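Nonaheme cytochrome C (Desulfovibrio desulfuricans, PDB 1DUW) carries electrons through nine covalently bound c-type hemes, probably passing on those released by hydrogenase to further redox partners. Local coordinates at residues P18-P23 / H63-K68; L172-G177 / T196-M201. One frame throughout, in Å; residues are numbered along the deposited sequence.

Contact 1 (P18-P23 / H63-K68). With HEC (heme c), chain B.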
loop_
_atom_site.group_PDB
_atom_site.type_symbol
_atom_site.label_atom_id
_atom_site.label_comp_id
_atom_site.label_asym_id
_atom_site.label_seq_id
_atom_site.Cartn_x
_atom_site.Cartn_y
_atom_site.Cartn_z
ATOM N N PRO A 18 -4.511 -13.522 -16.587
ATOM C CA PRO A 18 -3.981 -12.673 -17.644
ATOM C C PRO A 18 -4.582 -13.004 -19.010
ATOM O O PRO A 18 -3.924 -13.659 -19.837
ATOM C CB PRO A 18 -2.473 -12.997 -17.645
ATOM C CG PRO A 18 -2.386 -14.384 -17.099
ATOM C CD PRO A 18 -3.576 -14.580 -16.175
ATOM N N VAL A 19 -5.802 -12.527 -19.222
ATOM C CA VAL A 19 -6.530 -12.730 -20.473
ATOM C C VAL A 19 -5.811 -12.014 -21.612
ATOM O O VAL A 19 -5.749 -10.782 -21.650
ATOM C CB VAL A 19 -7.990 -12.254 -20.351
ATOM C CG1 VAL A 19 -8.750 -12.421 -21.657
ATOM C CG2 VAL A 19 -8.687 -13.017 -19.229
ATOM N N SER A 20 -5.247 -12.804 -22.533
ATOM C CA SER A 20 -4.476 -12.304 -23.650
ATOM C C SER A 20 -4.907 -12.837 -25.009
ATOM O O SER A 20 -5.492 -13.915 -25.070
ATOM C CB SER A 20 -2.997 -12.707 -23.454
ATOM O OG SER A 20 -2.228 -12.367 -24.605
ATOM N N ALA A 21 -4.594 -12.089 -26.062
ATOM C CA ALA A 21 -4.900 -12.489 -27.435
ATOM C C ALA A 21 -3.722 -13.305 -27.980
ATOM O O ALA A 21 -3.771 -13.974 -29.006
ATOM C CB ALA A 21 -5.217 -11.278 -28.287
ATOM N N LYS A 22 -2.627 -13.235 -27.227
ATOM C CA LYS A 22 -1.408 -13.958 -27.527
ATOM C C LYS A 22 -1.445 -15.300 -26.799
ATOM O O LYS A 22 -1.471 -15.263 -25.558
ATOM C CB LYS A 22 -0.170 -13.189 -27.077
ATOM C CG LYS A 22 0.038 -11.798 -27.636
ATOM C CD LYS A 22 1.492 -11.374 -27.540
ATOM C CE LYS A 22 1.900 -10.895 -26.162
ATOM N NZ LYS A 22 1.171 -9.673 -25.724
ATOM N N PRO A 23 -1.442 -16.449 -27.463
ATOM C CA PRO A 23 -1.444 -17.711 -26.694
ATOM C C PRO A 23 -0.191 -17.737 -25.803
ATOM O O PRO A 23 0.866 -17.215 -26.179
ATOM C CB PRO A 23 -1.434 -18.804 -27.743
ATOM C CG PRO A 23 -1.815 -18.143 -29.024
ATOM C CD PRO A 23 -1.434 -16.695 -28.913
ATOM N N HIS A 63 -10.566 -5.166 -21.101
ATOM C CA HIS A 63 -9.159 -4.912 -20.838
ATOM C C HIS A 63 -8.304 -6.164 -20.933
ATOM O O HIS A 63 -8.059 -6.875 -19.954
ATOM C CB HIS A 63 -8.988 -4.298 -19.438
ATOM C CG HIS A 63 -9.655 -2.963 -19.334
ATOM N ND1 HIS A 63 -9.266 -1.872 -20.078
ATOM C CD2 HIS A 63 -10.702 -2.556 -18.569
ATOM C CE1 HIS A 63 -10.021 -0.831 -19.793
ATOM N NE2 HIS A 63 -10.879 -1.244 -18.887
ATOM N N THR A 64 -7.839 -6.446 -22.147
ATOM C CA THR A 64 -6.987 -7.630 -22.311
ATOM C C THR A 64 -5.548 -7.158 -22.171
ATOM O O THR A 64 -5.318 -5.945 -22.222
ATOM C CB THR A 64 -7.277 -8.293 -23.661
ATOM O OG1 THR A 64 -7.216 -7.276 -24.664
ATOM C CG2 THR A 64 -8.699 -8.841 -23.680
ATOM N N THR A 65 -4.578 -8.057 -21.985
ATOM C CA THR A 65 -3.203 -7.592 -21.825
ATOM C C THR A 65 -2.741 -6.701 -22.976
ATOM O O THR A 65 -1.975 -5.765 -22.740
ATOM C CB THR A 65 -2.185 -8.749 -21.703
ATOM O OG1 THR A 65 -2.227 -9.569 -22.881
ATOM C CG2 THR A 65 -2.500 -9.648 -20.517
ATOM N N GLU A 66 -3.190 -6.984 -24.189
ATOM C CA GLU A 66 -2.775 -6.202 -25.345
ATOM C C GLU A 66 -3.549 -4.910 -25.557
ATOM O O GLU A 66 -3.025 -3.940 -26.105
ATOM C CB GLU A 66 -2.965 -7.039 -26.623
ATOM C CG GLU A 66 -1.981 -8.194 -26.739
ATOM C CD GLU A 66 -2.537 -9.430 -26.052
ATOM O OE1 GLU A 66 -3.742 -9.373 -25.701
ATOM O OE2 GLU A 66 -1.770 -10.401 -25.892
ATOM N N GLY A 67 -4.805 -4.958 -25.121
ATOM C CA GLY A 67 -5.754 -3.868 -25.237
ATOM C C GLY A 67 -6.587 -4.059 -26.493
ATOM O O GLY A 67 -6.142 -4.699 -27.458
ATOM N N LYS A 68 -7.800 -3.507 -26.510
ATOM C CA LYS A 68 -8.615 -3.646 -27.721
ATOM C C LYS A 68 -9.705 -2.578 -27.725
ATOM O O LYS A 68 -9.839 -1.836 -26.754
ATOM C CB LYS A 68 -9.204 -5.039 -27.857
ATOM C CG LYS A 68 -10.344 -5.360 -26.901
ATOM C CD LYS A 68 -10.719 -6.829 -27.059
ATOM C CE LYS A 68 -11.600 -7.290 -25.914
ATOM N NZ LYS A 68 -12.020 -8.705 -26.082
HETATM FE FE HEC B . -12.426 -0.062 -17.844
HETATM C CHA HEC B . -10.833 2.783 -19.000
HETATM C CHB HEC B . -10.607 0.057 -14.956
HETATM C CHC HEC B . -13.969 -2.946 -16.772
HETATM C CHD HEC B . -14.202 -0.241 -20.822
HETATM N NA HEC B . -11.000 1.172 -17.134
HETATM C C1A HEC B . -10.507 2.284 -17.758
HETATM C C2A HEC B . -9.539 2.879 -16.871
HETATM C C3A HEC B . -9.479 2.104 -15.738
HETATM C C4A HEC B . -10.405 1.020 -15.908
HETATM C CMA HEC B . -8.535 2.199 -14.566
HETATM C CAA HEC B . -9.008 4.305 -17.047
HETATM C CBA HEC B . -7.617 4.323 -17.650
HETATM C CGA HEC B . -7.008 5.703 -17.698
HETATM O O1A HEC B . -7.729 6.723 -17.714
HETATM O O2A HEC B . -5.792 5.736 -18.007
HETATM N NB HEC B . -12.306 -1.220 -16.199
HETATM C C1B HEC B . -11.500 -0.969 -15.125
HETATM C C2B HEC B . -11.721 -1.998 -14.138
HETATM C C3B HEC B . -12.668 -2.855 -14.638
HETATM C C4B HEC B . -13.038 -2.350 -15.948
HETATM C CMB HEC B . -10.879 -2.166 -12.897
HETATM C CAB HEC B . -13.346 -4.017 -13.949
HETATM C CBB HEC B . -13.829 -3.760 -12.527
HETATM N NC HEC B . -13.789 -1.328 -18.641
HETATM C C1C HEC B . -14.283 -2.434 -18.004
HETATM C C2C HEC B . -15.254 -3.042 -18.894
HETATM C C3C HEC B . -15.313 -2.291 -20.034
HETATM C C4C HEC B . -14.314 -1.252 -19.897
HETATM C CMC HEC B . -16.095 -4.226 -18.522
HETATM C CAC HEC B . -15.886 -2.677 -21.379
HETATM C CBC HEC B . -17.404 -2.738 -21.426
HETATM N ND HEC B . -12.494 1.036 -19.550
HETATM C C1D HEC B . -13.323 0.790 -20.607
HETATM C C2D HEC B . -13.233 1.913 -21.510
HETATM C C3D HEC B . -12.295 2.763 -20.996
HETATM C C4D HEC B . -11.917 2.272 -19.688
HETATM C CMD HEC B . -13.963 1.961 -22.831
HETATM C CAD HEC B . -12.047 4.213 -21.399
HETATM C CBD HEC B . -13.195 5.136 -20.994
HETATM C CGD HEC B . -12.750 6.588 -20.932
HETATM O O1D HEC B . -11.619 6.841 -21.408
HETATM O O2D HEC B . -13.224 7.280 -19.996
#

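Contact 2 (L172-G177 / T196-M201). With HEC (heme c), chain J.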
loop_
_atom_site.group_PDB
_atom_site.type_symbol
_atom_site.label_atom_id
_atom_site.label_comp_id
_atom_site.label_asym_id
_atom_site.label_seq_id
_atom_site.Cartn_x
_atom_site.Cartn_y
_atom_site.Cartn_z
ATOM N N LEU A 172 6.662 -5.938 14.281
ATOM C CA LEU A 172 7.437 -5.670 15.479
ATOM C C LEU A 172 6.507 -4.898 16.424
ATOM O O LEU A 172 5.811 -4.001 15.941
ATOM C CB LEU A 172 8.656 -4.807 15.223
ATOM C CG LEU A 172 9.930 -5.320 14.581
ATOM C CD1 LEU A 172 11.131 -4.542 15.105
ATOM C CD2 LEU A 172 10.142 -6.811 14.830
ATOM N N THR A 173 6.506 -5.224 17.707
ATOM C CA THR A 173 5.690 -4.461 18.638
ATOM C C THR A 173 6.406 -3.141 18.932
ATOM O O THR A 173 7.623 -3.037 18.718
ATOM C CB THR A 173 5.503 -5.177 19.983
ATOM O OG1 THR A 173 6.720 -5.043 20.737
ATOM C CG2 THR A 173 5.264 -6.663 19.787
ATOM N N ALA A 174 5.677 -2.155 19.459
ATOM C CA ALA A 174 6.331 -0.883 19.807
ATOM C C ALA A 174 7.329 -1.128 20.948
ATOM O O ALA A 174 8.280 -0.361 21.145
ATOM C CB ALA A 174 5.310 0.190 20.123
ATOM N N MET A 175 7.130 -2.228 21.686
ATOM C CA MET A 175 8.038 -2.637 22.754
ATOM C C MET A 175 9.315 -3.186 22.116
ATOM O O MET A 175 10.368 -3.386 22.720
ATOM C CB MET A 175 7.428 -3.685 23.670
ATOM C CG MET A 175 6.301 -3.203 24.565
ATOM S SD MET A 175 6.792 -2.057 25.864
ATOM C CE MET A 175 8.342 -2.775 26.401
ATOM N N GLN A 176 9.236 -3.430 20.803
ATOM C CA GLN A 176 10.441 -3.927 20.139
ATOM C C GLN A 176 11.299 -2.783 19.627
ATOM O O GLN A 176 12.389 -2.992 19.098
ATOM C CB GLN A 176 10.050 -4.922 19.036
ATOM C CG GLN A 176 10.253 -6.335 19.568
ATOM C CD GLN A 176 9.538 -7.397 18.765
ATOM O OE1 GLN A 176 10.142 -8.436 18.488
ATOM N NE2 GLN A 176 8.287 -7.115 18.428
ATOM N N GLY A 177 10.831 -1.546 19.805
ATOM C CA GLY A 177 11.657 -0.412 19.393
ATOM C C GLY A 177 12.058 0.310 20.676
ATOM O O GLY A 177 11.569 -0.059 21.745
ATOM N N THR A 196 9.105 10.586 21.915
ATOM C CA THR A 196 8.289 9.519 22.484
ATOM C C THR A 196 8.109 8.422 21.436
ATOM O O THR A 196 7.027 8.126 20.936
ATOM C CB THR A 196 6.892 9.962 22.970
ATOM O OG1 THR A 196 6.176 10.652 21.941
ATOM C CG2 THR A 196 7.050 10.925 24.148
ATOM N N HIS A 197 9.251 7.822 21.120
ATOM C CA HIS A 197 9.379 6.774 20.129
ATOM C C HIS A 197 8.378 5.654 20.308
ATOM O O HIS A 197 7.604 5.331 19.405
ATOM C CB HIS A 197 10.811 6.228 20.216
ATOM C CG HIS A 197 11.208 5.412 19.032
ATOM N ND1 HIS A 197 10.566 4.242 18.709
ATOM C CD2 HIS A 197 12.195 5.588 18.110
ATOM C CE1 HIS A 197 11.117 3.720 17.626
ATOM N NE2 HIS A 197 12.095 4.525 17.272
ATOM N N ARG A 198 8.363 5.030 21.483
ATOM C CA ARG A 198 7.411 3.934 21.658
ATOM C C ARG A 198 5.961 4.391 21.683
ATOM O O ARG A 198 5.093 3.714 21.118
ATOM C CB ARG A 198 7.750 3.184 22.954
ATOM C CG ARG A 198 6.893 1.953 23.189
ATOM C CD ARG A 198 7.462 1.129 24.333
ATOM N NE ARG A 198 8.743 0.506 23.978
ATOM C CZ ARG A 198 9.650 0.248 24.923
ATOM N NH1 ARG A 198 9.380 0.564 26.186
ATOM N NH2 ARG A 198 10.805 -0.316 24.618
ATOM N N ARG A 199 5.683 5.526 22.333
ATOM C CA ARG A 199 4.279 5.971 22.358
ATOM C C ARG A 199 3.831 6.259 20.938
ATOM O O ARG A 199 2.720 5.943 20.517
ATOM C CB ARG A 199 4.076 7.202 23.236
ATOM C CG ARG A 199 2.607 7.554 23.474
ATOM C CD ARG A 199 2.396 9.033 23.704
ATOM N NE ARG A 199 2.668 9.870 22.529
ATOM C CZ ARG A 199 1.878 9.864 21.457
ATOM N NH1 ARG A 199 0.811 9.071 21.458
ATOM N NH2 ARG A 199 2.148 10.629 20.414
ATOM N N HIS A 200 4.707 6.891 20.146
ATOM C CA HIS A 200 4.302 7.177 18.776
ATOM C C HIS A 200 3.923 5.928 17.999
ATOM O O HIS A 200 2.874 5.820 17.381
ATOM C CB HIS A 200 5.469 7.816 18.015
ATOM C CG HIS A 200 5.473 9.301 18.083
ATOM N ND1 HIS A 200 5.795 10.003 19.227
ATOM C CD2 HIS A 200 5.197 10.211 17.115
ATOM C CE1 HIS A 200 5.719 11.290 18.984
ATOM N NE2 HIS A 200 5.367 11.404 17.737
ATOM N N MET A 201 4.831 4.957 18.021
ATOM C CA MET A 201 4.595 3.723 17.289
ATOM C C MET A 201 3.319 3.011 17.724
ATOM O O MET A 201 2.559 2.442 16.930
ATOM C CB MET A 201 5.801 2.804 17.533
ATOM C CG MET A 201 5.768 1.517 16.718
ATOM S SD MET A 201 6.485 1.790 15.074
ATOM C CE MET A 201 4.955 1.986 14.154
HETATM FE FE HEC J . 4.851 13.117 16.419
HETATM C CHA HEC J . 2.405 13.842 18.737
HETATM C CHB HEC J . 7.176 14.921 18.289
HETATM C CHC HEC J . 7.350 12.272 14.170
HETATM C CHD HEC J . 2.601 11.208 14.624
HETATM N NA HEC J . 4.811 14.150 18.157
HETATM C C1A HEC J . 3.685 14.327 18.922
HETATM C C2A HEC J . 4.062 15.158 20.049
HETATM C C3A HEC J . 5.385 15.470 19.926
HETATM C C4A HEC J . 5.866 14.828 18.725
HETATM C CMA HEC J . 6.168 16.430 20.805
HETATM C CAA HEC J . 3.185 15.259 21.313
HETATM C CBA HEC J . 3.045 13.931 22.046
HETATM C CGA HEC J . 4.298 13.100 22.182
HETATM O O1A HEC J . 5.362 13.619 22.579
HETATM O O2A HEC J . 4.220 11.857 22.019
HETATM N NB HEC J . 6.831 13.502 16.272
HETATM C C1B HEC J . 7.567 14.276 17.133
HETATM C C2B HEC J . 8.925 14.332 16.625
HETATM C C3B HEC J . 8.966 13.597 15.480
HETATM C C4B HEC J . 7.639 13.069 15.251
HETATM C CMB HEC J . 10.041 15.065 17.326
HETATM C CAB HEC J . 10.120 13.161 14.593
HETATM C CBB HEC J . 11.351 12.699 15.364
HETATM N NC HEC J . 4.945 11.971 14.759
HETATM C C1C HEC J . 6.071 11.793 13.991
HETATM C C2C HEC J . 5.715 10.956 12.865
HETATM C C3C HEC J . 4.386 10.647 12.978
HETATM C C4C HEC J . 3.926 11.212 14.239
HETATM C CMC HEC J . 6.717 10.758 11.743
HETATM C CAC HEC J . 3.467 9.871 12.062
HETATM C CBC HEC J . 4.127 8.817 11.170
HETATM N ND HEC J . 2.911 12.622 16.654
HETATM C C1D HEC J . 2.203 11.823 15.793
HETATM C C2D HEC J . 0.852 11.720 16.305
HETATM C C3D HEC J . 0.742 12.642 17.312
HETATM C C4D HEC J . 2.064 13.129 17.612
HETATM C CMD HEC J . -0.227 11.051 15.484
HETATM C CAD HEC J . -0.530 13.160 17.979
HETATM C CBD HEC J . -0.954 12.336 19.193
HETATM C CGD HEC J . -1.378 10.937 18.808
HETATM O O1D HEC J . -2.490 10.753 18.264
HETATM O O2D HEC J . -0.609 9.990 19.090
HETATM O O HOH W 1 9.454 1.909 19.934
#

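Contact 1 (P18-P23 / H63-K68)
The flat carboxylate of E66 meets the backbone of A21: A21 N donates to OE1 at 2.9 Å, on the syn side but 33° out of the carboxylate plane. The H63 imidazole turns its edge to the chain B heme, with pyrrole nitrogen ND near the ring plane and H63 NE2 2.2 Å from FE. The glutamate chain bends at chi2 (88°), which turns its acid group back against residues 20-22. A21, with only a methyl, lets that group come close. K22 NZ forms a salt bridge to E66 OE2 at 3.0 Å, but OE2 sits too close to a neighbour in the model, so its place is doubtful. Residues 63-68 begin with the histidine of a CXXCH motif, whose C59 and C62 bind the heme covalently. H52 completes the bis-histidine coordination common in class III cytochromes c, and H63 ND1 is hydrogen-bonded to V74 O. S20 OG, anti to its backbone nitrogen (chi1 173°), accepts from K22 N at 2.8 Å and forms an ST turn. T65 N donates to V19 O at 3.0 Å, lying in the carbonyl plane. P18 touches a different heme; branched V19 and T64 pack through V19 CG1 and T64 CG2, 4.1 Å apart.

Contact 2 (L172-G177 / T196-M201)
R198 turns the edge of its guanidinium to the carbonyl of A174, in the 3-10 turn 174-176, and to that of G177 just after it. NE donates to A174 O at 3.0 Å, with the oxygen near the guanidinium plane but the donor well above the carbonyl plane. NH2 reaches G177 O, also at 3.0 Å, nearly along the C=O axis. A bend at chi3 (-69°) turns the end of an otherwise extended chain to meet both. Arginine suits the place because its rigid, flat group offers several N-H donors.

The tighter part of the contact lies deeper. The small A174 points its CB at M201, whose CG packs against it at 3.7 Å. G177 passes the H197 ring with CA 4.5 Å from CE1, and glycine, with no side chain, puts nothing between them. By contrast, exposed M175 lies on the solvent side, where its flexible thioether folds back so that CE covers one face of the R198 guanidinium, 3.5 Å above its plane and offset toward the rim.

The first turn of helix 197-208 carries axial ligands for two hemes. H200 NE2 binds one iron at 2.2 Å, with H271 as the second ligand, and its ND1 donates to T196 O at 2.8 Å. H197 NE2 binds another heme together with H229, while its ND1 donates to a water that in turn donates to A174 O. R199 turns toward the propionates of the H200 heme, and NH1 donates to O2D at 2.9 Å.

A174 O thus receives G177 N and R198 NE from opposite faces of its plane, plus the water. Such an engaged carbonyl would be polarised, and through the water it probably helps fix the rotation of the H197 ring; the charge of R199 would probably favour an ionised O2D propionate.

How the contacts relate
From the N terminus, the chain leaves strand 14-16 and enters contact 1 at residues 18-23. It then passes through strand 33-35, helix 37-43 and several heme-binding cysteines and histidines before residues 63-68 close that loop. A long, mainly helical course follows, running through helix 97-107 to helix 152-165. Contact 2 opens at residues 172-177 and closes at 196-201, enclosing the two-stranded hairpin 181-183/193-195. The contacts therefore stand in series, neither nested nor crossed. The centres of contact 1 and contact 2 lie about 47 Å apart, on opposite sides of the chain's centre. Contact 1 ties loop to loop beside the H63 heme; contact 2 ties a loop to the start of helix 197-208.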